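Local coordinates for polyhedrin (Uranotaenia sapphirina cypovirus, PDB 4ZQX), which forms the crystalline protein matrix of cypovirus polyhedra, which encloses and protects virus particles, and binds ATP in these crystals, at residues 69-72 against 73-76; 82-85 against 86-89; 138-141 against 142-145. All coordinates share one frame; numbering follows the deposited sequence. Where two conformers were deposited one is given.

Contact 1: 69-72 against 73-76; sequences QMSE and YELQ
Met-70 lays its thioether end across Leu-75, with CE 3.9 Å from CD2 of that leucine. The two side chains cross at about a right angle, and the sulfur and CE of Met-70 are what meet the leucine methyl. Met-70 is extended as far as the sulfur and then bends at chi3 (70°), which turns CE onto that methyl.

Beside this apolar pair lies a reciprocal pair of polar bonds between Ser-71 and Glu-74. Glu-74 N donates to Ser-71 OG over 3.2 Å. In return, Ser-71 N donates to Glu-74 OE2 at 3.0 Å. That second bond is almost straight, at 177°, but the N-H meets the carboxylate from above its plane. CG of Glu-74 stands opposite the carbonyl carbon (chi1 -63°), and the extended chain carries the carboxylate back to the start of the helix. CG of Glu-74 also packs 3.3 Å from Ser-71 OG. Two backbone bonds follow: Leu-75 N to Ser-71 O at 3.1 Å, and Gln-76 N to Glu-72 O at 2.8 Å.

The Glu-72 carboxylate is engaged outside this turn, in a salt bridge with Lys-56. Tyr-73 N, also in the first turn, donates to Gln-69 OE1 of a second subunit. The Tyr-73 ring meets Trp-210 of that subunit edge-to-face, so the helix start is also part of a subunit interface.

Ser-71 is the N-cap of helix 72-83, and with Glu-74 it forms a capping box. Met-70 just before the cap and Leu-75 in the first turn add the hydrophobic staple that often accompanies such a box at a helix N-terminus.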
ATOM      1  N   GLN A  69     -13.281  17.658   1.097  1.00 36.08           N
ATOM      2  CA  GLN A  69     -12.172  16.951   1.723  1.00 33.98           C
ATOM      3  C   GLN A  69     -10.878  17.716   1.520  1.00 34.59           C
ATOM      4  O   GLN A  69     -10.551  18.110   0.401  1.00 35.91           O
ATOM      5  CB  GLN A  69     -12.033  15.541   1.162  1.00 34.15           C
ATOM      6  CG  GLN A  69     -11.036  14.715   1.939  1.00 34.11           C
ATOM      7  CD  GLN A  69     -10.964  13.288   1.461  1.00 35.89           C
ATOM      8  OE1 GLN A  69     -11.651  12.897   0.513  1.00 37.11           O
ATOM      9  NE2 GLN A  69     -10.131  12.488   2.123  1.00 39.95           N
ATOM     10  N   MET A  70     -10.146  17.905   2.617  1.00 33.14           N
ATOM     11  CA  MET A  70      -8.869  18.608   2.601  1.00 33.31           C
ATOM     12  C   MET A  70      -7.774  17.722   2.013  1.00 34.66           C
ATOM     13  O   MET A  70      -7.849  16.496   2.069  1.00 36.24           O
ATOM     14  CB  MET A  70      -8.503  19.031   4.021  1.00 34.53           C
ATOM     15  CG  MET A  70      -9.534  19.924   4.642  1.00 37.24           C
ATOM     16  SD  MET A  70      -9.287  20.102   6.409  1.00 42.18           S
ATOM     17  CE  MET A  70      -7.803  21.081   6.486  1.00 43.06           C
ATOM     18  N   SER A  71      -6.753  18.346   1.443  1.00 33.69           N
ATOM     19  CA  SER A  71      -5.654  17.607   0.830  1.00 32.54           C
ATOM     20  C   SER A  71      -4.596  17.168   1.857  1.00 33.22           C
ATOM     21  O   SER A  71      -4.502  17.734   2.955  1.00 33.77           O
ATOM     22  CB  SER A  71      -4.991  18.485  -0.222  1.00 34.00           C
ATOM     23  OG  SER A  71      -4.294  19.531   0.417  1.00 35.73           O
ATOM     24  N   GLU A  72      -3.795  16.163   1.493  1.00 33.05           N
ATOM     25  CA  GLU A  72      -2.691  15.732   2.349  1.00 32.74           C
ATOM     26  C   GLU A  72      -1.722  16.883   2.596  1.00 31.49           C
ATOM     27  O   GLU A  72      -1.178  17.005   3.676  1.00 31.95           O
ATOM     28  CB  GLU A  72      -1.951  14.530   1.758  1.00 34.24           C
ATOM     29  CG  GLU A  72      -0.838  14.020   2.667  1.00 35.72           C
ATOM     30  CD  GLU A  72      -0.145  12.774   2.165  1.00 40.02           C
ATOM     31  OE1 GLU A  72      -0.300  12.415   0.975  1.00 40.90           O
ATOM     32  OE2 GLU A  72       0.574  12.158   2.977  1.00 41.24           O
ATOM     33  N   TYR A  73      -1.515  17.718   1.592  1.00 31.09           N
ATOM     34  CA  TYR A  73      -0.626  18.874   1.713  1.00 28.89           C
ATOM     35  C   TYR A  73      -1.051  19.797   2.860  1.00 29.80           C
ATOM     36  O   TYR A  73      -0.241  20.172   3.720  1.00 31.91           O
ATOM     37  CB  TYR A  73      -0.627  19.650   0.385  1.00 31.23           C
ATOM     38  CG  TYR A  73       0.107  20.963   0.396  1.00 34.35           C
ATOM     39  CD1 TYR A  73       1.489  21.006   0.417  1.00 35.12           C
ATOM     40  CD2 TYR A  73      -0.583  22.159   0.347  1.00 35.22           C
ATOM     41  CE1 TYR A  73       2.164  22.200   0.401  1.00 36.55           C
ATOM     42  CE2 TYR A  73       0.076  23.354   0.335  1.00 36.62           C
ATOM     43  CZ  TYR A  73       1.452  23.370   0.365  1.00 37.83           C
ATOM     44  OH  TYR A  73       2.124  24.565   0.355  1.00 40.84           O
ATOM     45  N   GLU A  74      -2.325  20.163   2.874  1.00 30.27           N
ATOM     46  CA  GLU A  74      -2.850  21.044   3.916  1.00 33.83           C
ATOM     47  C   GLU A  74      -2.798  20.399   5.290  1.00 32.52           C
ATOM     48  O   GLU A  74      -2.462  21.056   6.284  1.00 32.55           O
ATOM     49  CB  GLU A  74      -4.312  21.368   3.648  1.00 39.22           C
ATOM     50  CG  GLU A  74      -4.626  22.106   2.411  1.00 44.31           C
ATOM     51  CD  GLU A  74      -6.130  22.164   2.248  1.00 48.81           C
ATOM     52  OE1 GLU A  74      -6.745  23.001   2.930  1.00 51.62           O
ATOM     53  OE2 GLU A  74      -6.701  21.332   1.504  1.00 49.30           O
ATOM     54  N   LEU A  75      -3.180  19.125   5.358  1.00 30.94           N
ATOM     55  CA  LEU A  75      -3.176  18.422   6.641  1.00 31.02           C
ATOM     56  C   LEU A  75      -1.750  18.261   7.188  1.00 30.84           C
ATOM     57  O   LEU A  75      -1.499  18.478   8.375  1.00 31.02           O
ATOM     58  CB  LEU A  75      -3.847  17.057   6.495  1.00 32.65           C
ATOM     59  CG  LEU A  75      -5.338  17.161   6.146  1.00 34.70           C
ATOM     60  CD1 LEU A  75      -5.893  15.832   5.651  1.00 36.53           C
ATOM     61  CD2 LEU A  75      -6.141  17.650   7.349  1.00 36.41           C
ATOM     62  N   GLN A  76      -0.817  17.873   6.326  1.00 32.27           N
ATOM     63  CA  GLN A  76       0.550  17.673   6.780  1.00 31.65           C
ATOM     64  C   GLN A  76       1.135  18.997   7.250  1.00 31.64           C
ATOM     65  O   GLN A  76       1.921  19.027   8.201  1.00 32.07           O
ATOM     66  CB  GLN A  76       1.425  17.073   5.689  1.00 33.02           C
ATOM     67  CG  GLN A  76       2.833  16.683   6.169  1.00 35.42           C
ATOM     68  CD  GLN A  76       2.809  15.622   7.255  1.00 36.41           C
ATOM     69  OE1 GLN A  76       2.087  14.629   7.157  1.00 38.19           O
ATOM     70  NE2 GLN A  76       3.600  15.828   8.298  1.00 36.95           N
TER

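Contact 2: 82-85 against 86-89; sequences YAAS and HSNM
Ser-87 turns back toward Ala-84, whose carbonyl oxygen is the polar centre of the contact. Ser-87 OG lies 2.8 Å from Ala-84 O, at hydrogen-bonding distance. Whether the hydroxyl donates here is open, since its proton could also go to a different acceptor. Ser-87 N also faces Ala-84 O, but at 3.4 Å and with an angle of 123° this bond is weak. A chi1 of 69° brings the hydroxyl back over its own backbone, on the side of Ala-84. CB of Ser-87 packs 3.9 Å from CB of Ala-84.

The chain reverses here in a tight turn that resembles type II, with His-86 in the left-handed region. Ser-85 O sits over one face of the His-86 imidazole, 3.0 Å from CG. It also lies 3.1 Å from ND1, but the angle is too poor for a hydrogen bond. The partner of His-86 ND1 is instead Tyr-220 OH of a second subunit.

The Asn-88 amide is held at both ends: ND2 donates to Arg-77 O, and OD1 accepts from Arg-90 N. Ala-83 O accepts from Asn-224 ND2 of the second subunit.

Ala-84 is where the chain leaves helical geometry. The turn follows directly on the end of helix 72-83 and opens the loop that leads to strand 101-107, while Asn-88 ties that loop back to the helix.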
ATOM      1  N   TYR A  82       3.659  20.317  15.182  1.00 29.46           N
ATOM      2  CA  TYR A  82       3.736  19.462  16.367  1.00 30.67           C
ATOM      3  C   TYR A  82       5.014  18.634  16.350  1.00 31.95           C
ATOM      4  O   TYR A  82       5.558  18.282  17.399  1.00 35.57           O
ATOM      5  CB  TYR A  82       2.552  18.508  16.416  1.00 31.85           C
ATOM      6  CG  TYR A  82       1.214  19.191  16.672  1.00 31.38           C
ATOM      7  CD1 TYR A  82       0.436  19.660  15.625  1.00 32.25           C
ATOM      8  CD2 TYR A  82       0.725  19.339  17.978  1.00 31.93           C
ATOM      9  CE1 TYR A  82      -0.806  20.270  15.870  1.00 30.42           C
ATOM     10  CE2 TYR A  82      -0.478  19.944  18.223  1.00 31.69           C
ATOM     11  CZ  TYR A  82      -1.251  20.402  17.178  1.00 31.28           C
ATOM     12  OH  TYR A  82      -2.469  21.000  17.456  1.00 32.72           O
ATOM     13  N   ALA A  83       5.486  18.328  15.149  1.00 31.42           N
ATOM     14  CA  ALA A  83       6.664  17.491  14.960  1.00 31.00           C
ATOM     15  C   ALA A  83       7.946  18.295  15.107  1.00 30.32           C
ATOM     16  O   ALA A  83       8.900  17.832  15.736  1.00 32.93           O
ATOM     17  CB  ALA A  83       6.613  16.874  13.588  1.00 30.75           C
ATOM     18  N   ALA A  84       7.960  19.500  14.537  1.00 31.72           N
ATOM     19  CA  ALA A  84       9.121  20.390  14.595  1.00 30.72           C
ATOM     20  C   ALA A  84       8.676  21.804  14.950  1.00 31.87           C
ATOM     21  O   ALA A  84       7.810  22.373  14.279  1.00 32.06           O
ATOM     22  CB  ALA A  84       9.872  20.401  13.242  1.00 30.23           C
ATOM     23  N   SER A  85       9.271  22.362  16.003  1.00 30.93           N
ATOM     24  CA  SER A  85       8.930  23.701  16.457  1.00 29.53           C
ATOM     25  C   SER A  85       9.025  24.743  15.350  1.00 29.52           C
ATOM     26  O   SER A  85       9.981  24.785  14.609  1.00 30.18           O
ATOM     27  CB  SER A  85       9.851  24.117  17.588  1.00 32.45           C
ATOM     28  OG  SER A  85       9.675  23.263  18.690  1.00 32.20           O
ATOM     29  N   HIS A  86       8.014  25.597  15.282  1.00 30.16           N
ATOM     30  CA  HIS A  86       7.933  26.711  14.328  1.00 30.17           C
ATOM     31  C   HIS A  86       8.259  26.339  12.873  1.00 29.74           C
ATOM     32  O   HIS A  86       8.988  27.051  12.161  1.00 30.71           O
ATOM     33  CB  HIS A  86       8.695  27.962  14.810  1.00 30.55           C
ATOM     34  CG  HIS A  86      10.165  27.777  15.050  1.00 31.54           C
ATOM     35  ND1 HIS A  86      11.087  27.677  14.030  1.00 30.87           N
ATOM     36  CD2 HIS A  86      10.885  27.791  16.204  1.00 31.19           C
ATOM     37  CE1 HIS A  86      12.302  27.562  14.547  1.00 30.42           C
ATOM     38  NE2 HIS A  86      12.207  27.637  15.865  1.00 30.37           N
ATOM     39  N   SER A  87       7.666  25.234  12.431  1.00 31.13           N
ATOM     40  CA  SER A  87       7.865  24.733  11.079  1.00 31.14           C
ATOM     41  C   SER A  87       6.662  25.020  10.164  1.00 31.68           C
ATOM     42  O   SER A  87       6.691  24.703   8.983  1.00 32.97           O
ATOM     43  CB  SER A  87       8.167  23.236  11.127  1.00 32.21           C
ATOM     44  OG  SER A  87       7.040  22.479  11.538  1.00 33.54           O
ATOM     45  N   ASN A  88       5.608  25.615  10.714  1.00 31.84           N
ATOM     46  CA  ASN A  88       4.513  26.132   9.901  1.00 32.27           C
ATOM     47  C   ASN A  88       4.165  27.525  10.412  1.00 32.41           C
ATOM     48  O   ASN A  88       4.899  28.082  11.241  1.00 32.71           O
ATOM     49  CB  ASN A  88       3.304  25.184   9.912  1.00 32.21           C
ATOM     50  CG  ASN A  88       2.662  25.049  11.291  1.00 33.67           C
ATOM     51  OD1 ASN A  88       2.784  25.926  12.154  1.00 33.69           O
ATOM     52  ND2 ASN A  88       1.966  23.932  11.496  1.00 33.32           N
ATOM     53  N   MET A  89       3.071  28.095   9.910  1.00 30.55           N
ATOM     54  CA  MET A  89       2.711  29.471  10.249  1.00 31.74           C
ATOM     55  C   MET A  89       1.468  29.578  11.139  1.00 31.84           C
ATOM     56  O   MET A  89       0.820  30.633  11.202  1.00 33.66           O
ATOM     57  CB  MET A  89       2.530  30.289   8.963  1.00 34.28           C
ATOM     58  CG  MET A  89       3.811  30.386   8.118  1.00 36.19           C
ATOM     59  SD  MET A  89       5.169  31.191   8.991  1.00 37.71           S
ATOM     60  CE  MET A  89       4.570  32.876   9.030  1.00 40.39           C
TER

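Contact 3: 138-141 against 142-145; sequences IRPP and CSYK
Chi1 of Ser-143 (67°) places OG between its own N and carbonyl carbon, and from there the hydroxyl reaches back to Pro-140 O. Chi1 of Tyr-144 (-63°) sends the phenol along the chain toward Arg-139. The backbone of 140-143 is a type I turn that belongs to a short 3-10 segment.

Pro-140 O is gripped twice by Ser-143. The backbone N-H binds at 2.9 Å, from well above the carbonyl plane. The hydroxyl donates at 2.7 Å and lies in that plane. The two donors of one residue therefore share a single oxygen from different directions, and this holds the turn closed. CB of Ser-143 also packs 4.0 Å from Pro-140 CD.

Tyr-144 runs beside the same turn. Its OH touches the aliphatic part of Arg-139, 3.5 Å from CB and 3.6 Å from CD. Pro-141 O meets the ring at its edge, 3.7 Å from CD2. Ser-143 OG lies over one face, toward the rim. The guanidinium and phenol planes are 23° apart, but the charged end of Arg-139 is used elsewhere. It makes a salt bridge with Asp-24 and a hydrogen bond to Asn-196 O, both of a second subunit. Within the chain, Ser-143 bonds through its backbone to Ile-117, which fixes the turn against strand 116-120.

Past the turn, Lys-145 folds back and its NZ donates to Cys-142 O at 2.9 Å, from a position tilted out of the carbonyl plane.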
ATOM      1  N   ILE A 138       9.994  -1.229  15.882  1.00 30.75           N
ATOM      2  CA  ILE A 138       8.608  -1.680  15.839  1.00 29.15           C
ATOM      3  C   ILE A 138       8.373  -2.630  17.019  1.00 29.54           C
ATOM      4  O   ILE A 138       9.323  -3.097  17.667  1.00 30.48           O
ATOM      5  CB  ILE A 138       8.231  -2.365  14.504  1.00 30.55           C
ATOM      6  CG1 ILE A 138       8.943  -3.710  14.333  1.00 31.04           C
ATOM      7  CG2 ILE A 138       8.548  -1.435  13.334  1.00 31.52           C
ATOM      8  CD1 ILE A 138       8.400  -4.544  13.166  1.00 31.80           C
ATOM      9  N   ARG A 139       7.101  -2.888  17.288  1.00 29.30           N
ATOM     10  CA  ARG A 139       6.680  -3.858  18.295  1.00 29.24           C
ATOM     11  C   ARG A 139       7.328  -3.652  19.657  1.00 29.87           C
ATOM     12  O   ARG A 139       7.935  -4.562  20.200  1.00 32.02           O
ATOM     13  CB  ARG A 139       6.924  -5.282  17.774  1.00 30.35           C
ATOM     14  CG  ARG A 139       6.036  -5.598  16.598  1.00 30.35           C
ATOM     15  CD  ARG A 139       6.182  -7.004  16.056  1.00 31.34           C
ATOM     16  NE  ARG A 139       7.474  -7.275  15.433  1.00 32.24           N
ATOM     17  CZ  ARG A 139       7.680  -8.253  14.552  1.00 30.39           C
ATOM     18  NH1 ARG A 139       6.677  -9.052  14.201  1.00 31.19           N
ATOM     19  NH2 ARG A 139       8.886  -8.432  14.020  1.00 32.13           N
ATOM     20  N   PRO A 140       7.201  -2.439  20.208  1.00 30.19           N
ATOM     21  CA  PRO A 140       7.702  -2.229  21.570  1.00 29.57           C
ATOM     22  C   PRO A 140       6.893  -3.057  22.572  1.00 28.39           C
ATOM     23  O   PRO A 140       5.738  -3.375  22.299  1.00 29.39           O
ATOM     24  CB  PRO A 140       7.480  -0.731  21.802  1.00 31.63           C
ATOM     25  CG  PRO A 140       6.327  -0.399  20.940  1.00 32.32           C
ATOM     26  CD  PRO A 140       6.481  -1.257  19.702  1.00 31.04           C
ATOM     27  N   PRO A 141       7.491  -3.400  23.722  1.00 31.51           N
ATOM     28  CA  PRO A 141       6.838  -4.269  24.697  1.00 31.75           C
ATOM     29  C   PRO A 141       5.431  -3.827  25.088  1.00 33.15           C
ATOM     30  O   PRO A 141       4.572  -4.662  25.312  1.00 33.60           O
ATOM     31  CB  PRO A 141       7.770  -4.184  25.909  1.00 35.51           C
ATOM     32  CG  PRO A 141       9.099  -3.920  25.342  1.00 34.97           C
ATOM     33  CD  PRO A 141       8.858  -3.043  24.144  1.00 32.62           C
ATOM     34  N   CYS A 142       5.226  -2.513  25.164  0.72 32.31           N
ATOM     35  CA  CYS A 142       3.956  -1.935  25.602  0.72 33.21           C
ATOM     36  C   CYS A 142       2.825  -2.167  24.613  0.72 32.20           C
ATOM     37  O   CYS A 142       1.655  -2.082  24.970  0.72 31.13           O
ATOM     38  CB  CYS A 142       4.092  -0.420  25.860  0.72 35.98           C
ATOM     39  SG  CYS A 142       4.477   0.625  24.414  0.72 38.75           S
ATOM     40  N   SER A 143       3.170  -2.436  23.365  1.00 32.92           N
ATOM     41  CA  SER A 143       2.168  -2.507  22.311  1.00 31.23           C
ATOM     42  C   SER A 143       1.340  -3.802  22.370  1.00 30.30           C
ATOM     43  O   SER A 143       0.260  -3.876  21.785  1.00 31.17           O
ATOM     44  CB  SER A 143       2.809  -2.363  20.928  1.00 31.25           C
ATOM     45  OG  SER A 143       3.635  -3.473  20.619  1.00 32.45           O
ATOM     46  N   TYR A 144       1.843  -4.814  23.072  1.00 29.71           N
ATOM     47  CA  TYR A 144       1.124  -6.079  23.202  1.00 29.96           C
ATOM     48  C   TYR A 144       0.133  -5.956  24.346  1.00 30.84           C
ATOM     49  O   TYR A 144       0.537  -5.880  25.498  1.00 34.71           O
ATOM     50  CB  TYR A 144       2.090  -7.231  23.504  1.00 31.03           C
ATOM     51  CG  TYR A 144       3.099  -7.491  22.416  1.00 31.80           C
ATOM     52  CD1 TYR A 144       2.741  -8.167  21.255  1.00 32.26           C
ATOM     53  CD2 TYR A 144       4.407  -7.070  22.548  1.00 34.20           C
ATOM     54  CE1 TYR A 144       3.657  -8.412  20.261  1.00 33.30           C
ATOM     55  CE2 TYR A 144       5.337  -7.313  21.551  1.00 35.09           C
ATOM     56  CZ  TYR A 144       4.950  -7.966  20.411  1.00 35.31           C
ATOM     57  OH  TYR A 144       5.876  -8.205  19.430  1.00 39.74           O
ATOM     58  N   LYS A 145      -1.154  -5.908  24.044  1.00 30.88           N
ATOM     59  CA  LYS A 145      -2.133  -5.577  25.077  1.00 31.71           C
ATOM     60  C   LYS A 145      -2.574  -6.794  25.884  1.00 31.26           C
ATOM     61  O   LYS A 145      -2.844  -6.678  27.082  1.00 32.36           O
ATOM     62  CB  LYS A 145      -3.343  -4.854  24.470  1.00 33.18           C
ATOM     63  CG  LYS A 145      -3.004  -3.609  23.657  1.00 32.54           C
ATOM     64  CD  LYS A 145      -2.065  -2.667  24.396  1.00 33.41           C
ATOM     65  CE  LYS A 145      -1.715  -1.451  23.587  1.00 32.55           C
ATOM     66  NZ  LYS A 145      -0.805  -0.583  24.376  1.00 32.91           N
TER

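Overall arrangement
Contacts 1 and 2 lie at the two ends of helix 72-83: contact 1 starts it and contact 2 ends it. Their centres are 16 Å apart and their nearest atoms about 6 Å, so they do not touch. Contact 3 is on a separate loop, with its centre 30 Å from that of contact 1 and 28 Å from that of contact 2. All three reach the second subunit, through different residues. None belongs to the ATP pocket, which includes residues 151-159. Contact 3 still has a possible link to it: Cys-142 forms a disulfide with the pocket residue Cys-155 in another structure of this protein, but not in this one.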